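Local coordinates for iron-regulated ABC transporter siderophore-binding protein SirA (Staphylococcus aureus subsp. aureus, PDB 3MWF) that binds the iron complex of the siderophore staphyloferrin B, probably delivering it to an ABC transporter for import into the cell, at residues 156-168 and 181-193. Sequence-based numbering, arbitrary orientation.
Sequences KDAWPLKASVVNF and AGEILNDLGFKRN
W159 turns the rim of its six-membered ring onto the face of F190, a T-shaped stack at the point where helix 179-187 ends in a Schellman motif and the chain returns past the start of strand 163-168, which lies between strands 173-176 and 222-227 in a mixed sheet of this periplasmic-binding-protein fold. It is a worked example of how a glycine closing a helix lets the chain reverse and pair with a neighbouring segment. The ring planes stand at 73°, and W159 CH2 lies over the centre of the F190 ring. With CG anti to the backbone N (chi1 -168°), the indole reaches across to the F190 ring. W159 CZ2 also lies 3.4 Å from L188 O, a buried carbonyl with no polar partner, beside G189, whose positive phi turns the chain.

Apolar contacts continue along the strand: A163 CB lies 3.8 Å from F190 CD1 and also meets L185 CD1, while V165 CG2 packs 3.5 Å from that same L185 methyl. Helix 277-290 covers L185 through L287.

Between the two segments the backbones form a single bridge, K162 with K191. K191 N donates to L161 O at 2.9 Å and A163 N to K191 O at the same length. K162 N hydrogen-bonds to D221 OD2, just before strand 222-227. A water bridges the segments, donating to A163 O at 3.0 Å and accepting from N193 N.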
loop_
_atom_site.group_PDB
_atom_site.type_symbol
_atom_site.label_atom_id
_atom_site.label_comp_id
_atom_site.label_asym_id
_atom_site.label_seq_id
_atom_site.Cartn_x
_atom_site.Cartn_y
_atom_site.Cartn_z
ATOM N N LYS A 156 7.106 -17.618 -20.759
ATOM C CA LYS A 156 8.003 -18.772 -20.952
ATOM C C LYS A 156 9.439 -18.455 -20.534
ATOM O O LYS A 156 9.657 -18.095 -19.376
ATOM C CB LYS A 156 7.913 -19.302 -22.384
ATOM C CG LYS A 156 6.462 -19.571 -22.828
ATOM C CD LYS A 156 6.422 -20.426 -24.076
ATOM C CE LYS A 156 5.041 -21.025 -24.271
ATOM N NZ LYS A 156 4.079 -19.974 -24.700
ATOM N N ASP A 157 10.398 -18.582 -21.460
ATOM C CA ASP A 157 11.819 -18.324 -21.167
ATOM C C ASP A 157 12.108 -16.892 -20.727
ATOM O O ASP A 157 13.150 -16.634 -20.113
ATOM C CB ASP A 157 12.706 -18.670 -22.376
ATOM C CG ASP A 157 12.977 -20.172 -22.512
ATOM O OD1 ASP A 157 12.431 -20.997 -21.739
ATOM O OD2 ASP A 157 13.758 -20.532 -23.425
ATOM N N ALA A 158 11.207 -15.957 -21.039
ATOM C CA ALA A 158 11.412 -14.576 -20.586
ATOM C C ALA A 158 10.975 -14.347 -19.128
ATOM O O ALA A 158 11.288 -13.305 -18.561
ATOM C CB ALA A 158 10.756 -13.554 -21.528
ATOM N N TRP A 159 10.249 -15.296 -18.538
ATOM C CA TRP A 159 9.882 -15.202 -17.116
ATOM C C TRP A 159 11.073 -15.619 -16.245
ATOM O O TRP A 159 11.730 -16.634 -16.536
ATOM C CB TRP A 159 8.623 -16.044 -16.800
ATOM C CG TRP A 159 8.062 -15.728 -15.430
ATOM C CD1 TRP A 159 8.150 -16.496 -14.309
ATOM C CD2 TRP A 159 7.389 -14.516 -15.040
ATOM N NE1 TRP A 159 7.547 -15.850 -13.246
ATOM C CE2 TRP A 159 7.075 -14.637 -13.674
ATOM C CE3 TRP A 159 7.019 -13.350 -15.723
ATOM C CZ2 TRP A 159 6.414 -13.609 -12.951
ATOM C CZ3 TRP A 159 6.356 -12.319 -15.008
ATOM C CH2 TRP A 159 6.049 -12.469 -13.646
ATOM N N PRO A 160 11.369 -14.857 -15.168
ATOM C CA PRO A 160 10.645 -13.637 -14.704
ATOM C C PRO A 160 11.053 -12.332 -15.383
ATOM O O PRO A 160 12.239 -12.116 -15.686
ATOM C CB PRO A 160 11.032 -13.566 -13.227
ATOM C CG PRO A 160 12.497 -14.107 -13.231
ATOM C CD PRO A 160 12.374 -15.305 -14.177
ATOM N N LEU A 161 10.071 -11.452 -15.585
ATOM C CA LEU A 161 10.296 -10.120 -16.099
ATOM C C LEU A 161 10.830 -9.258 -14.959
ATOM O O LEU A 161 10.477 -9.468 -13.801
ATOM C CB LEU A 161 8.984 -9.495 -16.593
ATOM C CG LEU A 161 8.270 -10.237 -17.725
ATOM C CD1 LEU A 161 7.047 -9.421 -18.138
ATOM C CD2 LEU A 161 9.234 -10.476 -18.882
ATOM N N LYS A 162 11.644 -8.284 -15.320
ATOM C CA LYS A 162 11.930 -7.177 -14.404
ATOM C C LYS A 162 10.844 -6.096 -14.517
ATOM O O LYS A 162 10.385 -5.743 -15.612
ATOM C CB LYS A 162 13.316 -6.608 -14.669
ATOM C CG LYS A 162 14.398 -7.552 -14.202
ATOM C CD LYS A 162 15.787 -7.012 -14.550
ATOM C CE LYS A 162 16.267 -7.490 -15.897
ATOM N NZ LYS A 162 17.608 -6.910 -16.260
ATOM N N ALA A 163 10.449 -5.563 -13.359
ATOM C CA ALA A 163 9.395 -4.536 -13.299
ATOM C C ALA A 163 9.913 -3.349 -12.499
ATOM O O ALA A 163 10.788 -3.503 -11.641
ATOM C CB ALA A 163 8.126 -5.108 -12.612
ATOM N N SER A 164 9.392 -2.167 -12.808
ATOM C CA SER A 164 9.537 -1.029 -11.861
ATOM C C SER A 164 8.206 -0.307 -11.803
ATOM O O SER A 164 7.437 -0.351 -12.762
ATOM C CB SER A 164 10.663 -0.081 -12.255
ATOM O OG SER A 164 10.415 0.591 -13.486
ATOM N N VAL A 165 7.956 0.327 -10.663
ATOM C CA VAL A 165 6.752 1.114 -10.437
ATOM C C VAL A 165 7.235 2.550 -10.242
ATOM O O VAL A 165 7.933 2.868 -9.260
ATOM C CB VAL A 165 5.997 0.607 -9.179
ATOM C CG1 VAL A 165 4.747 1.493 -8.921
ATOM C CG2 VAL A 165 5.594 -0.861 -9.390
ATOM N N VAL A 166 6.922 3.395 -11.214
ATOM C CA VAL A 166 7.418 4.786 -11.246
ATOM C C VAL A 166 6.242 5.685 -10.931
ATOM O O VAL A 166 5.180 5.568 -11.576
ATOM C CB VAL A 166 7.990 5.131 -12.633
ATOM C CG1 VAL A 166 8.359 6.610 -12.741
ATOM C CG2 VAL A 166 9.237 4.222 -12.931
ATOM N N ASN A 167 6.448 6.571 -9.961
ATOM C CA ASN A 167 5.381 7.482 -9.487
ATOM C C ASN A 167 5.802 8.912 -9.723
ATOM O O ASN A 167 6.777 9.418 -9.120
ATOM C CB ASN A 167 5.140 7.187 -7.995
ATOM C CG ASN A 167 4.432 8.315 -7.220
ATOM O OD1 ASN A 167 4.820 8.594 -6.080
ATOM N ND2 ASN A 167 3.410 8.954 -7.815
ATOM N N PHE A 168 5.075 9.591 -10.616
ATOM C CA PHE A 168 5.339 11.010 -10.825
ATOM C C PHE A 168 4.588 11.821 -9.769
ATOM O O PHE A 168 3.376 11.606 -9.565
ATOM C CB PHE A 168 4.940 11.438 -12.233
ATOM C CG PHE A 168 5.758 10.760 -13.287
ATOM C CD1 PHE A 168 7.129 10.973 -13.318
ATOM C CD2 PHE A 168 5.177 9.884 -14.192
ATOM C CE1 PHE A 168 7.927 10.342 -14.254
ATOM C CE2 PHE A 168 5.979 9.244 -15.170
ATOM C CZ PHE A 168 7.362 9.470 -15.181
ATOM N N ALA A 181 3.083 -1.493 -3.838
ATOM C CA ALA A 181 3.032 -2.232 -5.110
ATOM C C ALA A 181 4.325 -2.995 -5.334
ATOM O O ALA A 181 4.293 -4.111 -5.815
ATOM C CB ALA A 181 2.756 -1.302 -6.299
ATOM N N GLY A 182 5.458 -2.409 -4.946
ATOM C CA GLY A 182 6.747 -3.111 -5.125
ATOM C C GLY A 182 6.845 -4.450 -4.397
ATOM O O GLY A 182 7.397 -5.436 -4.938
ATOM N N GLU A 183 6.324 -4.511 -3.174
ATOM C CA GLU A 183 6.294 -5.792 -2.470
ATOM C C GLU A 183 5.351 -6.817 -3.101
ATOM O O GLU A 183 5.684 -8.005 -3.140
ATOM C CB GLU A 183 5.969 -5.631 -0.987
ATOM C CG GLU A 183 7.080 -4.867 -0.222
ATOM C CD GLU A 183 7.023 -5.100 1.280
ATOM O OE1 GLU A 183 6.177 -5.848 1.792
ATOM O OE2 GLU A 183 7.875 -4.549 1.983
ATOM N N ILE A 184 4.180 -6.371 -3.573
ATOM C CA ILE A 184 3.253 -7.271 -4.257
ATOM C C ILE A 184 3.864 -7.810 -5.550
ATOM O O ILE A 184 3.817 -9.018 -5.794
ATOM C CB ILE A 184 1.902 -6.593 -4.496
ATOM C CG1 ILE A 184 1.206 -6.431 -3.135
ATOM C CG2 ILE A 184 1.005 -7.470 -5.420
ATOM C CD1 ILE A 184 0.052 -5.403 -3.171
ATOM N N LEU A 185 4.476 -6.936 -6.347
ATOM C CA LEU A 185 5.141 -7.423 -7.559
ATOM C C LEU A 185 6.215 -8.450 -7.199
ATOM O O LEU A 185 6.400 -9.430 -7.940
ATOM C CB LEU A 185 5.735 -6.297 -8.411
ATOM C CG LEU A 185 4.753 -5.282 -8.980
ATOM C CD1 LEU A 185 5.494 -4.330 -9.893
ATOM C CD2 LEU A 185 3.572 -5.974 -9.687
ATOM N N ASN A 186 6.962 -8.192 -6.127
ATOM C CA ASN A 186 7.958 -9.162 -5.663
ATOM C C ASN A 186 7.294 -10.532 -5.322
ATOM O O ASN A 186 7.796 -11.604 -5.703
ATOM C CB ASN A 186 8.737 -8.625 -4.443
ATOM C CG ASN A 186 10.007 -9.434 -4.172
ATOM O OD1 ASN A 186 10.058 -10.289 -3.270
ATOM N ND2 ASN A 186 11.013 -9.192 -4.966
ATOM N N ASP A 187 6.150 -10.500 -4.643
ATOM C CA ASP A 187 5.403 -11.727 -4.359
ATOM C C ASP A 187 5.036 -12.471 -5.639
ATOM O O ASP A 187 5.073 -13.713 -5.692
ATOM C CB ASP A 187 4.096 -11.397 -3.614
ATOM C CG ASP A 187 4.299 -11.063 -2.145
ATOM O OD1 ASP A 187 5.385 -11.285 -1.565
ATOM O OD2 ASP A 187 3.325 -10.597 -1.537
ATOM N N LEU A 188 4.668 -11.714 -6.654
ATOM C CA LEU A 188 4.203 -12.263 -7.927
ATOM C C LEU A 188 5.329 -12.834 -8.792
ATOM O O LEU A 188 5.075 -13.405 -9.845
ATOM C CB LEU A 188 3.441 -11.190 -8.690
ATOM C CG LEU A 188 2.159 -10.765 -7.985
ATOM C CD1 LEU A 188 1.605 -9.571 -8.701
ATOM C CD2 LEU A 188 1.113 -11.950 -7.956
ATOM N N GLY A 189 6.565 -12.651 -8.341
ATOM C CA GLY A 189 7.746 -13.174 -9.040
ATOM C C GLY A 189 8.475 -12.258 -9.991
ATOM O O GLY A 189 9.437 -12.684 -10.646
ATOM N N PHE A 190 8.041 -10.998 -10.087
ATOM C CA PHE A 190 8.758 -10.011 -10.867
ATOM C C PHE A 190 10.066 -9.737 -10.169
ATOM O O PHE A 190 10.124 -9.791 -8.950
ATOM C CB PHE A 190 7.964 -8.702 -10.957
ATOM C CG PHE A 190 6.749 -8.795 -11.869
ATOM C CD1 PHE A 190 6.886 -8.630 -13.251
ATOM C CD2 PHE A 190 5.484 -9.029 -11.330
ATOM C CE1 PHE A 190 5.778 -8.692 -14.095
ATOM C CE2 PHE A 190 4.339 -9.120 -12.187
ATOM C CZ PHE A 190 4.492 -8.956 -13.545
ATOM N N LYS A 191 11.092 -9.420 -10.951
ATOM C CA LYS A 191 12.410 -9.073 -10.399
ATOM C C LYS A 191 12.746 -7.621 -10.703
ATOM O O LYS A 191 11.973 -6.905 -11.351
ATOM C CB LYS A 191 13.492 -10.002 -10.973
ATOM C CG LYS A 191 13.241 -11.454 -10.684
ATOM C CD LYS A 191 13.122 -11.757 -9.217
ATOM C CE LYS A 191 12.738 -13.235 -8.954
ATOM N NZ LYS A 191 12.535 -13.508 -7.510
ATOM N N ARG A 192 13.905 -7.173 -10.197
ATOM C CA ARG A 192 14.339 -5.787 -10.365
ATOM C C ARG A 192 15.717 -5.748 -11.004
ATOM O O ARG A 192 16.514 -6.688 -10.818
ATOM C CB ARG A 192 14.435 -5.105 -8.994
ATOM C CG ARG A 192 13.153 -5.211 -8.179
ATOM C CD ARG A 192 13.264 -4.415 -6.887
ATOM N NE ARG A 192 12.080 -4.570 -6.022
ATOM C CZ ARG A 192 11.926 -5.481 -5.060
ATOM N NH1 ARG A 192 12.893 -6.382 -4.807
ATOM N NH2 ARG A 192 10.806 -5.502 -4.341
ATOM N N ASN A 193 16.023 -4.669 -11.715
ATOM C CA ASN A 193 17.379 -4.496 -12.254
ATOM C C ASN A 193 18.360 -4.501 -11.098
ATOM O O ASN A 193 18.001 -4.185 -9.961
ATOM C CB ASN A 193 17.510 -3.270 -13.171
ATOM C CG ASN A 193 17.546 -1.965 -12.417
ATOM O OD1 ASN A 193 18.517 -1.675 -11.676
ATOM N ND2 ASN A 193 16.525 -1.133 -12.624
HETATM O O HOH W 1 13.624 -3.295 -12.518
#